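Local coordinates for BfpC (Escherichia coli, PDB 3VHJ), which is an essential membrane protein of type IV pilus biogenesis, represented here by its N-terminal cytoplasmic domain, at residues G70-L74 with L75-D79. The protein carries 1 engineered substitution. Numbering follows the deposited sequence.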
# COMPACT_ATOMS: atom_id res chain seq x y z
N GLY A 70 4.33 13.43 -7.62
CA GLY A 70 5.61 12.88 -8.04
C GLY A 70 6.15 11.70 -7.26
O GLY A 70 7.09 11.05 -7.70
N GLN A 71 5.58 11.40 -6.09
CA GLN A 71 6.08 10.27 -5.31
C GLN A 71 5.54 8.98 -5.89
O GLN A 71 4.37 8.89 -6.25
CB GLN A 71 5.65 10.37 -3.84
CG GLN A 71 6.20 11.57 -3.11
CD GLN A 71 5.54 11.76 -1.76
OE1 GLN A 71 4.43 11.28 -1.53
NE2 GLN A 71 6.21 12.48 -0.87
N VAL A 72 6.41 7.97 -5.98
CA VAL A 72 6.00 6.67 -6.48
C VAL A 72 5.33 5.94 -5.32
O VAL A 72 5.88 5.88 -4.22
CB VAL A 72 7.22 5.82 -6.92
CG1 VAL A 72 6.75 4.45 -7.41
CG2 VAL A 72 8.00 6.56 -8.01
N THR A 73 4.13 5.40 -5.56
CA THR A 73 3.44 4.68 -4.50
C THR A 73 4.06 3.29 -4.42
O THR A 73 4.28 2.61 -5.44
CB THR A 73 1.93 4.56 -4.79
OG1 THR A 73 1.70 3.68 -5.89
CG2 THR A 73 1.35 5.94 -5.12
N LEU A 74 4.36 2.87 -3.20
CA LEU A 74 4.99 1.58 -2.97
C LEU A 74 4.20 0.41 -3.54
O LEU A 74 4.74 -0.40 -4.29
CB LEU A 74 5.20 1.35 -1.47
CG LEU A 74 5.77 -0.03 -1.12
CD1 LEU A 74 7.14 -0.18 -1.75
CD2 LEU A 74 5.84 -0.20 0.39
N LEU A 75 2.92 0.33 -3.21
CA LEU A 75 2.11 -0.78 -3.69
C LEU A 75 2.06 -0.92 -5.20
O LEU A 75 1.95 -2.03 -5.71
CB LEU A 75 0.69 -0.70 -3.10
CG LEU A 75 0.52 -1.40 -1.74
CD1 LEU A 75 0.63 -2.92 -1.94
CD2 LEU A 75 1.58 -0.92 -0.75
N SER A 76 2.14 0.19 -5.93
CA SER A 76 2.11 0.11 -7.39
C SER A 76 3.43 -0.46 -7.91
O SER A 76 3.47 -1.06 -8.99
CB SER A 76 1.90 1.50 -8.01
OG SER A 76 3.06 2.31 -7.88
N ALA A 77 4.49 -0.27 -7.14
CA ALA A 77 5.82 -0.73 -7.51
C ALA A 77 6.10 -2.19 -7.19
O ALA A 77 7.07 -2.76 -7.68
CB ALA A 77 6.89 0.15 -6.84
N ILE A 78 5.25 -2.80 -6.36
CA ILE A 78 5.43 -4.21 -6.01
C ILE A 78 4.77 -5.05 -7.09
O ILE A 78 3.57 -4.95 -7.33
CB ILE A 78 4.82 -4.54 -4.64
CG1 ILE A 78 5.55 -3.74 -3.55
CG2 ILE A 78 4.94 -6.04 -4.35
CD1 ILE A 78 5.04 -4.00 -2.13
N ASP A 79 5.57 -5.88 -7.74
CA ASP A 79 5.08 -6.73 -8.81
C ASP A 79 3.98 -7.66 -8.35
O ASP A 79 3.97 -8.11 -7.20
CB ASP A 79 6.23 -7.55 -9.40
CG ASP A 79 5.90 -8.13 -10.77
OD1 ASP A 79 4.87 -7.74 -11.37
OD2 ASP A 79 6.69 -8.97 -11.26
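The carbonyl oxygen of Thr73 is gripped by three donors from the residues just after it, a compact example of how a strand gives way to a single turn of helix. The shortest comes from a side chain: Ser76 OG lies 2.7 Å from Thr73 O, at a C=O...donor angle of 135° and tilted 23° from the carbonyl plane. Two weak backbone bonds add to it, with Ser76 N at 3.3 Å and Ala77 N at 3.4 Å from Thr73 O. The serine reaches back because its OG sits between its own backbone N and carbonyl carbon (chi1 72°), a torsion that turns the hydroxyl toward Thr73 O. The same hydroxyl is hydrogen-bonded to the backbone N of Lys159, tying the turn to the stretch near the end of the domain. With an alanine here, Thr73 O would probably lose its shortest bond, leaving the weak N-H bonds from Ser76 and Ala77 on this side of the turn, and Lys159 N would lose its hydroxyl mate.

One residue on, Leu74 O receives Ala77 N at 2.9 Å, the donor standing above the carbonyl plane, and Ile78 N in a weak bond at 3.2 Å. As on Thr73 O, donors three and four residues on converge on one oxygen.

The turn bridges two sheets. Val72 and Leu74 make backbone bonds to Ala17 of strand 14-17, which runs parallel to strand 72-73, while Leu74, Leu75 and Ile78 lay their side chains on strand 96-101. Leu74 meets the end of Ile78 obliquely, CG to CD1 at 4.2 Å. On the side that touches Tyr16, the methyl groups Val72 CG1 and Ala77 CB rest 4.3 Å apart.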